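Local coordinates for DUF4848 domain-containing protein (Bacteroides thetaiotaomicron, PDB 4LB8) that is of unknown function but belongs to the DUF4848 family and, made with a lipoprotein-type signal sequence, is probably exported to the cell envelope, at residues Tyr173-Asp178 and Phe204-Tyr209; Leu183-Ser186 and Ile191-Ala194; Thr211-Lys216 and Gly253-Val258; Phe222-Gly227 and Phe244-Lys249; Tyr236-Gly241 and Arg261-Glu266. All coordinates share one frame; numbering follows the deposited sequence.

Interaction 1: Tyr173-Asp178 and Phe204-Tyr209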
# COMPACT_ATOMS: atom_id res chain seq x y z
N TYR A 173 6.03 -3.98 -7.95
CA TYR A 173 4.81 -4.73 -7.73
C TYR A 173 3.60 -3.82 -7.68
O TYR A 173 3.71 -2.61 -7.50
CB TYR A 173 4.89 -5.57 -6.42
CG TYR A 173 5.10 -4.76 -5.15
CD1 TYR A 173 4.02 -4.18 -4.47
CD2 TYR A 173 6.38 -4.55 -4.63
CE1 TYR A 173 4.21 -3.40 -3.33
CE2 TYR A 173 6.58 -3.79 -3.47
CZ TYR A 173 5.49 -3.20 -2.84
OH TYR A 173 5.69 -2.42 -1.71
N SER A 174 2.42 -4.45 -7.80
CA SER A 174 1.13 -3.83 -7.62
C SER A 174 0.18 -4.89 -7.11
O SER A 174 -0.11 -5.84 -7.83
CB SER A 174 0.65 -3.19 -8.91
OG SER A 174 -0.45 -2.34 -8.64
N ARG A 175 -0.17 -4.82 -5.82
CA ARG A 175 -1.13 -5.76 -5.25
C ARG A 175 -2.45 -5.04 -5.10
O ARG A 175 -2.54 -4.07 -4.36
CB ARG A 175 -0.67 -6.37 -3.92
CG ARG A 175 -1.73 -7.34 -3.35
CD ARG A 175 -1.41 -7.87 -1.96
NE ARG A 175 -1.99 -7.00 -0.95
CZ ARG A 175 -1.30 -6.14 -0.21
NH1 ARG A 175 0.02 -6.08 -0.33
NH2 ARG A 175 -1.91 -5.37 0.67
N GLN A 176 -3.45 -5.48 -5.83
CA GLN A 176 -4.74 -4.83 -5.77
C GLN A 176 -5.70 -5.70 -4.93
O GLN A 176 -5.25 -6.59 -4.23
CB GLN A 176 -5.26 -4.54 -7.20
CG GLN A 176 -4.39 -3.51 -7.95
CD GLN A 176 -4.34 -2.15 -7.25
OE1 GLN A 176 -3.26 -1.64 -6.96
NE2 GLN A 176 -5.50 -1.55 -6.95
N LYS A 177 -7.00 -5.40 -4.94
CA LYS A 177 -7.96 -6.09 -4.10
C LYS A 177 -8.07 -7.61 -4.40
O LYS A 177 -8.22 -8.39 -3.46
CB LYS A 177 -9.33 -5.38 -4.14
CG LYS A 177 -10.21 -5.65 -5.34
CD LYS A 177 -11.60 -6.08 -4.89
CE LYS A 177 -12.40 -6.71 -6.00
NZ LYS A 177 -12.77 -5.73 -7.05
N ASP A 178 -7.98 -8.03 -5.68
CA ASP A 178 -8.09 -9.45 -6.01
C ASP A 178 -7.14 -9.88 -7.14
O ASP A 178 -7.21 -11.03 -7.57
CB ASP A 178 -9.54 -9.85 -6.30
CG ASP A 178 -10.21 -9.22 -7.50
OD1 ASP A 178 -9.51 -8.52 -8.26
OD2 ASP A 178 -11.41 -9.47 -7.71
N PHE A 204 -9.90 -19.22 -0.70
CA PHE A 204 -8.93 -19.72 0.26
C PHE A 204 -7.69 -18.86 0.35
O PHE A 204 -6.86 -19.08 1.22
CB PHE A 204 -8.55 -21.17 -0.10
CG PHE A 204 -9.75 -22.09 -0.05
CD1 PHE A 204 -10.37 -22.38 1.16
CD2 PHE A 204 -10.29 -22.61 -1.22
CE1 PHE A 204 -11.52 -23.18 1.20
CE2 PHE A 204 -11.43 -23.41 -1.18
CZ PHE A 204 -12.04 -23.69 0.03
N GLY A 205 -7.57 -17.89 -0.56
CA GLY A 205 -6.44 -16.98 -0.61
C GLY A 205 -5.87 -16.79 -2.00
O GLY A 205 -6.51 -17.13 -2.99
N TRP A 206 -4.64 -16.25 -2.05
CA TRP A 206 -3.91 -15.98 -3.29
C TRP A 206 -3.26 -17.23 -3.85
O TRP A 206 -2.63 -18.02 -3.14
CB TRP A 206 -2.86 -14.89 -3.07
CG TRP A 206 -3.46 -13.60 -2.62
CD1 TRP A 206 -3.66 -13.19 -1.34
CD2 TRP A 206 -3.90 -12.52 -3.46
NE1 TRP A 206 -4.23 -11.93 -1.33
CE2 TRP A 206 -4.38 -11.49 -2.62
CE3 TRP A 206 -3.93 -12.33 -4.85
CZ2 TRP A 206 -4.92 -10.30 -3.11
CZ3 TRP A 206 -4.45 -11.13 -5.34
CH2 TRP A 206 -4.94 -10.14 -4.48
N SER A 207 -3.42 -17.39 -5.15
CA SER A 207 -2.95 -18.51 -5.96
C SER A 207 -2.57 -17.96 -7.32
O SER A 207 -3.08 -16.92 -7.71
CB SER A 207 -4.07 -19.53 -6.05
OG SER A 207 -3.84 -20.56 -6.99
N ARG A 208 -1.66 -18.62 -8.03
CA ARG A 208 -1.21 -18.18 -9.35
C ARG A 208 -2.28 -18.40 -10.44
O ARG A 208 -3.05 -19.37 -10.38
CB ARG A 208 0.09 -18.90 -9.74
CG ARG A 208 1.30 -18.07 -9.39
CD ARG A 208 2.56 -18.88 -9.40
NE ARG A 208 3.52 -18.32 -8.44
CZ ARG A 208 4.23 -19.04 -7.58
NH1 ARG A 208 4.09 -20.36 -7.53
NH2 ARG A 208 5.08 -18.45 -6.75
N TYR A 209 -2.30 -17.51 -11.43
CA TYR A 209 -3.24 -17.58 -12.56
C TYR A 209 -2.58 -16.96 -13.80
O TYR A 209 -1.71 -16.10 -13.66
CB TYR A 209 -4.58 -16.87 -12.21
CG TYR A 209 -4.61 -15.38 -12.51
CD1 TYR A 209 -3.82 -14.49 -11.79
CD2 TYR A 209 -5.44 -14.87 -13.50
CE1 TYR A 209 -3.83 -13.12 -12.07
CE2 TYR A 209 -5.45 -13.51 -13.81
CZ TYR A 209 -4.65 -12.63 -13.09
OH TYR A 209 -4.66 -11.29 -13.39
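The tight connection between strands 171-175 and 179-188 of the large antiparallel sheet packs its backbone against W206, on the short strand 206-208. The six-membered half of the indole does the touching. CH2 lies 3.5 Å from D178 C, and the neighbouring ring carbon, CZ3, comes equally close to D178 O (3.5 Å). Two residues earlier in the turn, Q176 O approaches near the ring plane, at the edge, 3.6 Å from CH2, whereas K177 O meets CZ2 obliquely at 3.8 Å. R175 adds a looser touch through CG, and its guanidinium turns elsewhere, to T159. With CG opposite the carbonyl carbon (chi1 -60°), the indole is carried off strand 206-208 toward the turn, where it bears on four successive residues, R175 to D178. The D178 side chain starts away from W206, which therefore meets peptide groups instead of the carboxylate. K180 makes a cation-pi contact with the same indole, and the D178 backbone bonds to K201. R208, two residues on, forms a salt bridge to D71 of the second subunit. The arrangement is that of a beta-hairpin turn packed on a tryptophan from another strand of the same curled antiparallel sheet.

Interaction 2: Leu183-Ser186 and Ile191-Ala194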
# COMPACT_ATOMS: atom_id res chain seq x y z
N LEU A 183 7.51 -7.71 -10.98
CA LEU A 183 8.69 -7.82 -11.83
C LEU A 183 9.91 -7.70 -10.90
O LEU A 183 10.16 -6.63 -10.32
CB LEU A 183 8.71 -6.79 -12.97
CG LEU A 183 9.90 -6.86 -13.95
CD1 LEU A 183 10.07 -8.23 -14.54
CD2 LEU A 183 9.77 -5.82 -15.02
N TYR A 184 10.60 -8.84 -10.72
CA TYR A 184 11.75 -8.99 -9.85
C TYR A 184 12.98 -9.24 -10.70
O TYR A 184 12.95 -10.11 -11.57
CB TYR A 184 11.49 -10.11 -8.79
CG TYR A 184 10.28 -9.76 -7.94
CD1 TYR A 184 10.41 -8.96 -6.81
CD2 TYR A 184 8.98 -10.11 -8.35
CE1 TYR A 184 9.29 -8.52 -6.09
CE2 TYR A 184 7.86 -9.67 -7.64
CZ TYR A 184 8.02 -8.88 -6.51
OH TYR A 184 6.93 -8.48 -5.78
N LEU A 185 14.05 -8.43 -10.48
CA LEU A 185 15.32 -8.52 -11.20
C LEU A 185 16.48 -8.88 -10.31
O LEU A 185 16.58 -8.40 -9.17
CB LEU A 185 15.66 -7.20 -11.93
CG LEU A 185 14.66 -6.67 -12.96
CD1 LEU A 185 15.18 -5.40 -13.56
CD2 LEU A 185 14.32 -7.72 -14.04
N SER A 186 17.38 -9.71 -10.84
CA SER A 186 18.62 -10.16 -10.19
C SER A 186 19.68 -10.34 -11.27
O SER A 186 19.34 -10.31 -12.45
CB SER A 186 18.40 -11.43 -9.36
OG SER A 186 18.00 -12.57 -10.10
N ILE A 191 24.49 -11.58 -16.46
CA ILE A 191 23.19 -12.10 -16.95
C ILE A 191 22.11 -11.67 -15.98
O ILE A 191 22.16 -12.04 -14.81
CB ILE A 191 23.19 -13.66 -17.14
CG1 ILE A 191 24.38 -14.17 -18.03
CG2 ILE A 191 21.80 -14.20 -17.58
CD1 ILE A 191 24.34 -13.83 -19.48
N ILE A 192 21.15 -10.89 -16.48
CA ILE A 192 20.02 -10.38 -15.72
C ILE A 192 18.84 -11.36 -15.83
O ILE A 192 18.42 -11.69 -16.94
CB ILE A 192 19.65 -8.92 -16.16
CG1 ILE A 192 20.88 -7.97 -15.99
CG2 ILE A 192 18.45 -8.39 -15.34
CD1 ILE A 192 20.84 -6.67 -16.67
N HIS A 193 18.34 -11.82 -14.67
CA HIS A 193 17.22 -12.75 -14.52
C HIS A 193 15.97 -11.97 -14.15
O HIS A 193 16.03 -11.13 -13.26
CB HIS A 193 17.55 -13.76 -13.40
CG HIS A 193 18.53 -14.82 -13.80
ND1 HIS A 193 19.86 -14.53 -14.05
CD2 HIS A 193 18.36 -16.16 -13.91
CE1 HIS A 193 20.42 -15.68 -14.36
NE2 HIS A 193 19.55 -16.69 -14.28
N ALA A 194 14.84 -12.23 -14.81
CA ALA A 194 13.59 -11.57 -14.49
C ALA A 194 12.57 -12.59 -14.07
O ALA A 194 12.53 -13.69 -14.62
CB ALA A 194 13.06 -10.79 -15.69
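S186 and H193 form the hydrogen-bonded pair of a beta hairpin made by strands 179-188 and 191-201, whose short segments run antiparallel at 156° with their axes 4.8 Å apart. Two backbone bonds close this pair. S186 N donates to H193 O (3.1 Å), in the carbonyl plane, and H193 N returns a bond to S186 O (2.9 Å), tilted from that plane. The next pair, one step farther from the turn, L185 with A194, is non-hydrogen-bonded. CA-H...O contacts supplement the bonds: A194 CA faces Y184 O, L185 CA faces H193 O, and I192 CA faces S186 O at 3.3 Å. Apolar contacts gather on the face carrying L185 and A194. L185 CD2 rests 3.7 Å from A194 CB, and L183 CD1 reaches the same methyl at 4.1 Å. I192 CG2 borders L185 more loosely, while F259 of strand 254-262 packs on L185, I192 and A194. The face of S186 and H193 turns to the second subunit, where S186 OG bonds to V119 O and A122 packs on H193. The imidazole has a weak bond of its own, from ND1 to I191 O, in the ring plane. Chi1 of 63° sets S186 OG between its backbone N and carbonyl carbon, leaving it 3.5 Å from H193 CB.

Interaction 3: Thr211-Lys216 and Gly253-Val258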
# COMPACT_ATOMS: atom_id res chain seq x y z
N THR A 211 -1.96 -14.56 -17.06
CA THR A 211 -2.26 -13.16 -17.44
C THR A 211 -1.33 -12.68 -18.58
O THR A 211 -0.43 -13.41 -19.02
CB THR A 211 -2.16 -12.22 -16.20
OG1 THR A 211 -2.86 -11.00 -16.48
CG2 THR A 211 -0.72 -11.88 -15.82
N THR A 212 -1.55 -11.45 -19.05
CA THR A 212 -0.70 -10.77 -20.03
C THR A 212 0.08 -9.72 -19.24
O THR A 212 -0.54 -8.98 -18.49
CB THR A 212 -1.56 -10.17 -21.16
OG1 THR A 212 -1.99 -11.24 -22.01
CG2 THR A 212 -0.81 -9.15 -21.99
N TYR A 213 1.43 -9.70 -19.37
CA TYR A 213 2.26 -8.72 -18.65
C TYR A 213 2.61 -7.56 -19.56
O TYR A 213 2.74 -7.72 -20.78
CB TYR A 213 3.53 -9.33 -18.07
CG TYR A 213 3.28 -10.50 -17.15
CD1 TYR A 213 3.24 -11.80 -17.65
CD2 TYR A 213 3.11 -10.31 -15.79
CE1 TYR A 213 3.01 -12.88 -16.80
CE2 TYR A 213 2.88 -11.38 -14.94
CZ TYR A 213 2.83 -12.67 -15.45
OH TYR A 213 2.59 -13.72 -14.60
N HIS A 214 2.76 -6.39 -18.92
CA HIS A 214 3.05 -5.09 -19.52
C HIS A 214 4.09 -4.36 -18.69
O HIS A 214 3.91 -4.11 -17.50
CB HIS A 214 1.77 -4.26 -19.63
CG HIS A 214 0.66 -4.90 -20.41
ND1 HIS A 214 0.74 -5.05 -21.79
CD2 HIS A 214 -0.52 -5.38 -19.98
CE1 HIS A 214 -0.39 -5.64 -22.14
NE2 HIS A 214 -1.19 -5.83 -21.10
N ALA A 215 5.21 -4.05 -19.34
CA ALA A 215 6.31 -3.36 -18.70
C ALA A 215 6.80 -2.23 -19.56
O ALA A 215 6.61 -2.23 -20.79
CB ALA A 215 7.44 -4.34 -18.41
N LYS A 216 7.38 -1.23 -18.90
CA LYS A 216 8.04 -0.05 -19.41
C LYS A 216 9.43 -0.02 -18.76
O LYS A 216 9.56 0.15 -17.54
CB LYS A 216 7.21 1.21 -19.11
CG LYS A 216 6.25 1.59 -20.22
CD LYS A 216 5.28 2.71 -19.79
CE LYS A 216 5.87 4.11 -19.85
NZ LYS A 216 5.17 5.06 -18.93
N GLY A 253 1.49 -17.52 -13.92
CA GLY A 253 1.72 -16.59 -12.82
C GLY A 253 3.12 -16.60 -12.26
O GLY A 253 3.39 -15.91 -11.27
N ASN A 254 4.02 -17.41 -12.84
CA ASN A 254 5.42 -17.47 -12.42
C ASN A 254 6.32 -17.67 -13.65
O ASN A 254 6.77 -18.78 -13.93
CB ASN A 254 5.67 -18.55 -11.36
CG ASN A 254 6.97 -18.34 -10.60
OD1 ASN A 254 7.53 -17.24 -10.53
ND2 ASN A 254 7.48 -19.41 -10.02
N VAL A 255 6.62 -16.58 -14.35
CA VAL A 255 7.45 -16.65 -15.55
C VAL A 255 8.88 -16.26 -15.23
O VAL A 255 9.11 -15.22 -14.62
CB VAL A 255 6.84 -15.74 -16.63
CG1 VAL A 255 7.71 -15.67 -17.88
CG2 VAL A 255 5.42 -16.19 -16.97
N THR A 256 9.86 -17.09 -15.63
CA THR A 256 11.27 -16.74 -15.41
C THR A 256 11.92 -16.52 -16.77
O THR A 256 11.69 -17.27 -17.71
CB THR A 256 12.00 -17.73 -14.54
OG1 THR A 256 12.16 -18.97 -15.24
CG2 THR A 256 11.35 -17.92 -13.17
N LYS A 257 12.68 -15.44 -16.87
CA LYS A 257 13.32 -15.05 -18.13
C LYS A 257 14.71 -14.48 -17.93
O LYS A 257 14.99 -13.83 -16.94
CB LYS A 257 12.46 -13.95 -18.82
CG LYS A 257 11.14 -14.38 -19.45
CD LYS A 257 11.30 -14.72 -20.94
CE LYS A 257 9.97 -14.96 -21.60
NZ LYS A 257 10.03 -16.00 -22.66
N VAL A 258 15.56 -14.67 -18.92
CA VAL A 258 16.81 -13.94 -19.06
C VAL A 258 16.30 -12.60 -19.54
O VAL A 258 15.64 -12.54 -20.59
CB VAL A 258 17.80 -14.62 -20.05
CG1 VAL A 258 18.96 -13.69 -20.39
CG2 VAL A 258 18.32 -15.93 -19.51
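Y213 bridges from strand 213-220 to the start of strand 254-262, where it meets V255 and, just before the strand, G253. Its CB points toward the other segment, and chi1 of -56° places CG opposite the carbonyl carbon, sending the ring toward the other sheet. Beyond CG, one face of the ring carries the T211 methyl, whose CG2 sits 3.6 Å above the plane and offset toward the rim. Farther out, CE1 touches V255 CG2 at 4.1 Å, an apolar and oblique contact in which the two side chains slide past each other in opposite directions. At the tip, OH lies 3.5 Å from G253 CA and close to G253 C (3.7 Å), against a residue that has no side chain. The hydroxyl is not left to these carbons alone: it hydrogen-bonds to G252 O and makes a weak bond to S198 OG, which anchors the ring at its far end. F196 of strand 191-201 meets the ring with planes at about 55°. Y213 thus links the four-stranded sheet, in which strand 213-220 pairs with 244-247 and 268-275, with the larger curled sheet, in which strand 254-262 lies between 191-201 and 222-226.

Interaction 4: Phe222-Gly227 and Phe244-Lys249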
# COMPACT_ATOMS: atom_id res chain seq x y z
N PHE A 222 22.61 -1.41 -20.73
CA PHE A 222 21.75 -2.57 -20.85
C PHE A 222 21.51 -3.02 -22.28
O PHE A 222 21.28 -2.22 -23.21
CB PHE A 222 20.41 -2.26 -20.19
CG PHE A 222 19.38 -3.37 -20.16
CD1 PHE A 222 19.55 -4.47 -19.32
CD2 PHE A 222 18.25 -3.31 -20.96
CE1 PHE A 222 18.60 -5.50 -19.29
CE2 PHE A 222 17.29 -4.33 -20.91
CZ PHE A 222 17.47 -5.41 -20.08
N GLU A 223 21.48 -4.35 -22.40
CA GLU A 223 21.18 -5.14 -23.58
C GLU A 223 19.96 -5.98 -23.25
O GLU A 223 19.95 -6.66 -22.23
CB GLU A 223 22.39 -6.01 -23.88
CG GLU A 223 22.71 -6.09 -25.34
CD GLU A 223 23.97 -6.89 -25.60
OE1 GLU A 223 24.42 -7.62 -24.68
OE2 GLU A 223 24.48 -6.82 -26.74
N PHE A 224 18.93 -5.90 -24.08
CA PHE A 224 17.71 -6.65 -23.85
C PHE A 224 17.73 -7.99 -24.55
O PHE A 224 18.12 -8.07 -25.72
CB PHE A 224 16.50 -5.84 -24.30
CG PHE A 224 15.14 -6.49 -24.15
CD1 PHE A 224 14.68 -6.90 -22.90
CD2 PHE A 224 14.29 -6.60 -25.24
CE1 PHE A 224 13.40 -7.44 -22.77
CE2 PHE A 224 13.01 -7.15 -25.10
CZ PHE A 224 12.58 -7.56 -23.87
N ALA A 225 17.30 -9.04 -23.82
CA ALA A 225 17.19 -10.39 -24.35
C ALA A 225 15.86 -10.49 -25.07
O ALA A 225 14.85 -10.87 -24.49
CB ALA A 225 17.29 -11.41 -23.22
N GLN A 226 15.87 -10.04 -26.34
CA GLN A 226 14.71 -10.00 -27.22
C GLN A 226 14.29 -11.42 -27.62
O GLN A 226 15.14 -12.19 -28.03
CB GLN A 226 15.05 -9.16 -28.46
CG GLN A 226 13.94 -9.00 -29.46
CD GLN A 226 14.37 -8.12 -30.60
OE1 GLN A 226 14.46 -6.90 -30.46
NE2 GLN A 226 14.67 -8.73 -31.75
N GLY A 227 13.00 -11.74 -27.49
CA GLY A 227 12.45 -13.05 -27.84
C GLY A 227 12.43 -13.33 -29.33
O GLY A 227 12.71 -12.42 -30.11
N PHE A 244 11.82 1.30 -23.69
CA PHE A 244 11.12 0.34 -24.52
C PHE A 244 10.05 -0.37 -23.70
O PHE A 244 10.09 -0.36 -22.46
CB PHE A 244 12.10 -0.65 -25.20
CG PHE A 244 12.72 -1.66 -24.28
CD1 PHE A 244 13.88 -1.35 -23.57
CD2 PHE A 244 12.15 -2.91 -24.10
CE1 PHE A 244 14.45 -2.28 -22.71
CE2 PHE A 244 12.72 -3.83 -23.23
CZ PHE A 244 13.87 -3.51 -22.54
N ALA A 245 9.09 -0.98 -24.40
CA ALA A 245 7.97 -1.70 -23.78
C ALA A 245 8.04 -3.19 -24.03
O ALA A 245 8.59 -3.63 -25.03
CB ALA A 245 6.66 -1.15 -24.32
N ILE A 246 7.51 -3.97 -23.09
CA ILE A 246 7.34 -5.43 -23.07
C ILE A 246 5.84 -5.69 -22.89
O ILE A 246 5.24 -5.24 -21.91
CB ILE A 246 8.20 -6.12 -21.98
CG1 ILE A 246 9.71 -5.76 -22.09
CG2 ILE A 246 7.96 -7.63 -21.92
CD1 ILE A 246 10.53 -6.11 -20.86
N ASP A 247 5.23 -6.32 -23.87
CA ASP A 247 3.82 -6.70 -23.90
C ASP A 247 3.81 -8.16 -24.25
O ASP A 247 4.00 -8.51 -25.41
CB ASP A 247 3.05 -5.85 -24.92
CG ASP A 247 3.05 -4.37 -24.60
OD1 ASP A 247 2.69 -4.00 -23.45
OD2 ASP A 247 3.40 -3.56 -25.50
N THR A 248 3.77 -9.02 -23.24
CA THR A 248 3.84 -10.45 -23.48
C THR A 248 2.49 -11.01 -24.00
O THR A 248 1.47 -10.30 -24.02
CB THR A 248 4.24 -11.20 -22.19
OG1 THR A 248 3.11 -11.31 -21.33
CG2 THR A 248 5.40 -10.54 -21.45
N LYS A 249 2.51 -12.29 -24.41
CA LYS A 249 1.33 -13.07 -24.75
C LYS A 249 0.84 -13.66 -23.41
O LYS A 249 1.54 -13.47 -22.40
CB LYS A 249 1.67 -14.15 -25.81
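Strands 222-226 and 244-247 run in nearly the same direction, 25° apart, with their axes 10.8 Å from each other. They belong to different sheets, and this spacing is that of a beta sandwich whose layers meet through side chains. The closest CA atoms, those of F224 and F244, are 9.6 Å apart. Just beyond F224 the first strand kinks: A225 is the centre of an inverse gamma turn, with a weak bond from Q226 N to F224 O. F244 is the link between the two phenylalanines opposite. Its CE2 stands over the centre of the F224 ring, 3.5 Å above the plane, and its CZ lies 3.5 Å from F224 CD1. The two planes are inclined at 48°, an oblique pairing. The same end of the ring also meets F222, edge against edge, CZ lying 3.9 Å from F222 CE2, with the side chains crossing at about a right angle. F222 and F224 both have CG opposite their backbone N, chi1 near 180°, which projects the two rings together toward the other layer. F259 of strand 254-262 adjoins both F222 and I246, extending this apolar cluster along the inside of the large sheet, and K239 packs on F224 and F244. I246 completes the contact beside F244, meeting the F224 ring at its far end, with CD1 3.7 Å from F224 CE1 and CG1 3.8 Å from F224 CZ.

Interaction 5: Tyr236-Gly241 and Arg261-Glu266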
# COMPACT_ATOMS: atom_id res chain seq x y z
N TYR A 236 20.43 -10.58 -27.99
CA TYR A 236 20.71 -9.42 -27.17
C TYR A 236 20.72 -8.20 -28.04
O TYR A 236 21.54 -8.09 -28.95
CB TYR A 236 22.02 -9.58 -26.40
CG TYR A 236 21.94 -10.60 -25.29
CD1 TYR A 236 21.10 -10.40 -24.19
CD2 TYR A 236 22.66 -11.79 -25.36
CE1 TYR A 236 20.98 -11.37 -23.20
CE2 TYR A 236 22.57 -12.75 -24.36
CZ TYR A 236 21.74 -12.53 -23.27
OH TYR A 236 21.68 -13.47 -22.28
N VAL A 237 19.76 -7.31 -27.80
CA VAL A 237 19.54 -6.06 -28.54
C VAL A 237 19.95 -4.88 -27.63
O VAL A 237 19.51 -4.81 -26.48
CB VAL A 237 18.04 -5.99 -28.96
CG1 VAL A 237 17.68 -4.64 -29.55
CG2 VAL A 237 17.72 -7.11 -29.94
N ASN A 238 20.77 -3.95 -28.13
CA ASN A 238 21.20 -2.82 -27.32
C ASN A 238 20.01 -1.91 -26.97
O ASN A 238 19.30 -1.46 -27.86
CB ASN A 238 22.31 -2.03 -28.05
CG ASN A 238 22.91 -0.89 -27.27
OD1 ASN A 238 22.26 0.12 -26.93
ND2 ASN A 238 24.18 -1.01 -26.97
N LYS A 239 19.81 -1.63 -25.67
CA LYS A 239 18.78 -0.72 -25.15
C LYS A 239 19.42 0.26 -24.16
O LYS A 239 18.76 0.69 -23.21
CB LYS A 239 17.62 -1.51 -24.52
CG LYS A 239 16.83 -2.37 -25.53
CD LYS A 239 16.03 -1.51 -26.51
CE LYS A 239 15.26 -2.32 -27.50
NZ LYS A 239 14.55 -1.44 -28.46
N ASP A 240 20.70 0.63 -24.39
CA ASP A 240 21.48 1.53 -23.52
C ASP A 240 20.89 2.94 -23.58
O ASP A 240 21.11 3.67 -24.56
CB ASP A 240 22.97 1.53 -23.91
CG ASP A 240 23.94 2.12 -22.90
OD1 ASP A 240 23.48 2.80 -21.95
OD2 ASP A 240 25.17 1.91 -23.06
N GLY A 241 20.11 3.27 -22.55
CA GLY A 241 19.39 4.53 -22.44
C GLY A 241 18.27 4.64 -23.47
O GLY A 241 17.97 5.75 -23.92
N ARG A 261 21.52 -8.47 -20.47
CA ARG A 261 22.89 -8.48 -19.96
C ARG A 261 23.35 -7.07 -19.65
O ARG A 261 22.86 -6.12 -20.27
CB ARG A 261 23.87 -9.06 -20.99
CG ARG A 261 23.90 -10.56 -21.13
CD ARG A 261 25.08 -11.04 -21.96
NE ARG A 261 25.09 -10.49 -23.33
CZ ARG A 261 25.86 -10.94 -24.31
NH1 ARG A 261 26.65 -11.98 -24.12
NH2 ARG A 261 25.81 -10.38 -25.51
N LYS A 262 24.35 -6.95 -18.78
CA LYS A 262 25.03 -5.70 -18.49
C LYS A 262 26.14 -5.43 -19.56
O LYS A 262 26.94 -6.33 -19.88
CB LYS A 262 25.66 -5.74 -17.10
CG LYS A 262 24.66 -5.71 -15.95
CD LYS A 262 25.37 -5.88 -14.61
CE LYS A 262 26.34 -4.75 -14.32
NZ LYS A 262 27.03 -4.93 -13.03
N LEU A 263 26.17 -4.20 -20.08
CA LEU A 263 27.17 -3.75 -21.04
C LEU A 263 28.30 -3.03 -20.32
O LEU A 263 29.40 -2.92 -20.85
CB LEU A 263 26.55 -2.78 -22.07
CG LEU A 263 25.45 -3.29 -22.98
CD1 LEU A 263 24.83 -2.13 -23.72
CD2 LEU A 263 25.98 -4.30 -23.99
N ALA A 264 28.01 -2.49 -19.13
CA ALA A 264 28.95 -1.73 -18.32
C ALA A 264 29.07 -2.28 -16.89
O ALA A 264 28.51 -3.34 -16.57
CB ALA A 264 28.50 -0.27 -18.29
N GLN A 265 29.80 -1.56 -16.03
CA GLN A 265 30.02 -1.88 -14.63
C GLN A 265 28.70 -1.78 -13.85
O GLN A 265 28.46 -2.58 -12.94
CB GLN A 265 31.08 -0.94 -14.04
CG GLN A 265 31.60 -1.34 -12.66
CD GLN A 265 32.46 -0.25 -12.07
OE1 GLN A 265 33.57 0.03 -12.52
NE2 GLN A 265 31.94 0.42 -11.04
N GLU A 266 27.83 -0.81 -14.21
CA GLU A 266 26.54 -0.62 -13.55
C GLU A 266 25.39 -0.49 -14.54
O GLU A 266 25.49 0.22 -15.55
CB GLU A 266 26.56 0.60 -12.63
CG GLU A 266 27.31 0.39 -11.33
CD GLU A 266 28.18 1.55 -10.89
OE1 GLU A 266 27.67 2.69 -10.84
OE2 GLU A 266 29.37 1.31 -10.56
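Y236 and R261 sit on strands 235-238 and 254-262, which flank strand 222-226 in the curled antiparallel sheet, and their CA atoms are 7.6 Å apart across it. The guanidinium of R261 lies flat on the tyrosine ring as a stack, with planes 17° apart and centres 4.1 Å from each other. It is offset: NE stands over the ring near its rim, 3.4 Å from Y236 CD2, and NH2 reaches the same carbon at 3.5 Å. The aliphatic part of the arginine covers the phenol end, where CG makes a CH-pi contact 3.9 Å from the ring centroid. A bend at chi3 (-59°) lets CG and the guanidinium lie over the same ring. R261 NH2 also forms a salt bridge to E223 on the intervening strand, which would help hold the guanidinium over the ring. A second, looser contact lies at the ends of the strands. There L263 CD1 comes 3.5 Å from N238 ND2 and borders D240 OD2 at 4.1 Å. N238 is held by an Asx turn, its OD1 accepting from D240 N (3.0 Å), and D240 OD1 in turn bonds to G221 N. The whole contact lies at the surface, with I191 of strand 191-201 packing on Y236 and R261, and L41 of the second subunit also touching Y236.

Interactions 2 to 5 cluster in the beta-rich half of the chain, their neighbouring centres 10 to 14 Å apart, while interaction 1 lies at one end, its centre about 15 Å from that of interaction 3 and about 33 Å from that of interaction 5. Interactions 1, 2 and 5 lie in the large antiparallel sheet; interactions 3 and 4 join it to the four-stranded sheet. Along the chain, interaction 2 falls within the span of interaction 1, interaction 4 within that of interaction 3, and interaction 5 alternates with both 3 and 4. Strand 254-262 serves interactions 3 and 5 and pairs with the strand of 191-194, so hairpin and interlayer packing form one continuous sandwich that also meets the second subunit.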